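Local coordinates for MdcD (Pseudomonas aeruginosa, PDB 5VIP), which probably serves as a carboxyltransferase-like subunit of malonate decarboxylase, releasing carbon dioxide from a malonyl thioester, at residues Val173-Glu178 with Asp222-Asp227. Residues are numbered along the deposited sequence; the frame is centred on the assembly and turned at random.
Sequences VLVTRE and DAYLAD
Strands 173-176 and 223-225 run parallel, their axes 4.6 Å apart at closest and at 32° to each other. Val175 sits at the centre of the ladder: its N gives a hydrogen bond to Ala223 O, and its O receives one from Leu225 N (2.7 Å) that is nearly straight. Just before the second strand, Asp222 engages Val173 twice. Its N donates to Val173 O, while its carboxylate OD2 accepts from Val173 N (2.7 Å) through the anti lone pair. The aspartate thus supplies an acceptor where the ladder begins, and the same oxygen forms a salt bridge with Arg249. Beyond Thr176 a water joins the two chain segments, accepting from Arg177 N and donating to Leu225 O.

Leu174, Ala223 and Leu225 share one face. Leu225 CD1 rests on Leu174 CB (3.8 Å), and Leu174 CD2 reaches Ala223 CB (4.1 Å); the short alanine methyl probably lets Tyr239 of helix 229-242 come close, while both leucines pack on that helix. On the other face, Tyr224 has CG anti to its N (chi1 178°), which carries the ring along the neighbouring strand past Val175 toward Arg177. There CE1 lies by Arg177 N and CA, and OH lies along the arginine methylenes, 3.2 Å from Arg177 CB, with ring and guanidinium planes 63° apart. Tyrosine suits this place: its aromatic body packs on the strand and on Phe216 of helix 212-217, its polar OH at the partly exposed margin. Strand 223-225 is outermost in the central sheet within this chain, and such a helix-covered parallel edge is consistent with the crotonase-like fold of carboxyltransferase domains.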
loop_
_atom_site.group_PDB
_atom_site.type_symbol
_atom_site.label_atom_id
_atom_site.label_comp_id
_atom_site.label_asym_id
_atom_site.label_seq_id
_atom_site.Cartn_x
_atom_site.Cartn_y
_atom_site.Cartn_z
ATOM N N VAL B 173 -7.577 -11.263 8.557
ATOM C CA VAL B 173 -8.022 -10.014 9.167
ATOM C C VAL B 173 -9.112 -10.295 10.193
ATOM O O VAL B 173 -10.171 -10.847 9.855
ATOM C CB VAL B 173 -8.570 -9.015 8.115
ATOM C CG1 VAL B 173 -9.105 -7.771 8.813
ATOM C CG2 VAL B 173 -7.488 -8.652 7.105
ATOM N N LEU B 174 -8.846 -9.939 11.445
ATOM C CA LEU B 174 -9.789 -10.223 12.524
ATOM C C LEU B 174 -10.366 -8.910 13.012
ATOM O O LEU B 174 -9.626 -7.954 13.247
ATOM C CB LEU B 174 -9.116 -10.977 13.688
ATOM C CG LEU B 174 -8.104 -12.084 13.339
ATOM C CD1 LEU B 174 -7.642 -12.856 14.584
ATOM C CD2 LEU B 174 -8.611 -13.003 12.256
ATOM N N VAL B 175 -11.683 -8.853 13.162
ATOM C CA VAL B 175 -12.323 -7.610 13.566
ATOM C C VAL B 175 -13.303 -7.819 14.720
ATOM O O VAL B 175 -13.815 -8.920 14.932
ATOM C CB VAL B 175 -13.074 -6.960 12.387
ATOM C CG1 VAL B 175 -12.100 -6.556 11.267
ATOM C CG2 VAL B 175 -14.167 -7.912 11.864
ATOM N N THR B 176 -13.555 -6.749 15.466
ATOM C CA THR B 176 -14.591 -6.751 16.488
ATOM C C THR B 176 -15.800 -5.973 15.974
ATOM O O THR B 176 -15.753 -5.384 14.889
ATOM C CB THR B 176 -14.100 -6.109 17.802
ATOM O OG1 THR B 176 -13.772 -4.735 17.550
ATOM C CG2 THR B 176 -12.865 -6.817 18.324
ATOM N N ARG B 177 -16.869 -5.951 16.764
ATOM C CA ARG B 177 -18.037 -5.137 16.435
ATOM C C ARG B 177 -17.702 -3.645 16.365
ATOM O O ARG B 177 -18.243 -2.922 15.529
ATOM C CB ARG B 177 -19.154 -5.362 17.459
ATOM C CG ARG B 177 -20.407 -4.555 17.159
ATOM C CD ARG B 177 -21.680 -5.180 17.733
ATOM N NE ARG B 177 -22.877 -4.707 17.034
ATOM C CZ ARG B 177 -23.275 -3.437 16.972
ATOM N NH1 ARG B 177 -22.593 -2.475 17.588
ATOM N NH2 ARG B 177 -24.375 -3.125 16.298
ATOM N N GLU B 178 -16.811 -3.186 17.240
ATOM C CA GLU B 178 -16.429 -1.766 17.282
ATOM C C GLU B 178 -15.407 -1.366 16.213
ATOM O O GLU B 178 -15.050 -0.191 16.080
ATOM C CB GLU B 178 -15.873 -1.405 18.661
ATOM C CG GLU B 178 -16.930 -0.928 19.661
ATOM C CD GLU B 178 -17.692 0.299 19.173
ATOM O OE1 GLU B 178 -17.172 1.430 19.330
ATOM O OE2 GLU B 178 -18.815 0.134 18.646
ATOM N N ASP B 222 -11.921 -12.150 8.093
ATOM C CA ASP B 222 -11.935 -13.594 8.239
ATOM C C ASP B 222 -12.641 -14.078 9.499
ATOM O O ASP B 222 -13.173 -15.183 9.535
ATOM C CB ASP B 222 -10.508 -14.111 8.192
ATOM C CG ASP B 222 -9.828 -13.765 6.887
ATOM O OD1 ASP B 222 -10.100 -14.462 5.878
ATOM O OD2 ASP B 222 -9.052 -12.771 6.853
ATOM N N ALA B 223 -12.643 -13.251 10.537
ATOM C CA ALA B 223 -13.350 -13.606 11.756
ATOM C C ALA B 223 -13.903 -12.354 12.418
ATOM O O ALA B 223 -13.301 -11.275 12.331
ATOM C CB ALA B 223 -12.437 -14.363 12.713
ATOM N N TYR B 224 -15.041 -12.530 13.080
ATOM C CA TYR B 224 -15.755 -11.488 13.808
ATOM C C TYR B 224 -15.684 -11.844 15.290
ATOM O O TYR B 224 -16.291 -12.812 15.711
ATOM C CB TYR B 224 -17.205 -11.412 13.303
ATOM C CG TYR B 224 -18.119 -10.416 13.975
ATOM C CD1 TYR B 224 -17.834 -9.059 13.964
ATOM C CD2 TYR B 224 -19.295 -10.832 14.587
ATOM C CE1 TYR B 224 -18.684 -8.144 14.568
ATOM C CE2 TYR B 224 -20.153 -9.925 15.188
ATOM C CZ TYR B 224 -19.844 -8.581 15.177
ATOM O OH TYR B 224 -20.693 -7.668 15.773
ATOM N N LEU B 225 -14.937 -11.070 16.073
ATOM C CA LEU B 225 -14.621 -11.453 17.451
ATOM C C LEU B 225 -15.395 -10.659 18.488
ATOM O O LEU B 225 -15.624 -9.466 18.311
ATOM C CB LEU B 225 -13.123 -11.269 17.726
ATOM C CG LEU B 225 -12.141 -11.808 16.682
ATOM C CD1 LEU B 225 -10.698 -11.596 17.135
ATOM C CD2 LEU B 225 -12.412 -13.266 16.390
ATOM N N ALA B 226 -15.763 -11.325 19.581
ATOM C CA ALA B 226 -16.286 -10.647 20.753
ATOM C C ALA B 226 -15.200 -9.762 21.328
ATOM O O ALA B 226 -14.021 -10.082 21.207
ATOM C CB ALA B 226 -16.752 -11.655 21.809
ATOM N N ASP B 227 -15.592 -8.677 21.992
ATOM C CA ASP B 227 -14.608 -7.795 22.609
ATOM C C ASP B 227 -14.171 -8.406 23.924
ATOM O O ASP B 227 -14.600 -8.001 25.005
ATOM C CB ASP B 227 -15.167 -6.386 22.814
ATOM C CG ASP B 227 -14.148 -5.453 23.441
ATOM O OD1 ASP B 227 -12.944 -5.787 23.425
ATOM O OD2 ASP B 227 -14.543 -4.389 23.957
HETATM O O HOH W 1 -17.245 -7.566 18.920
#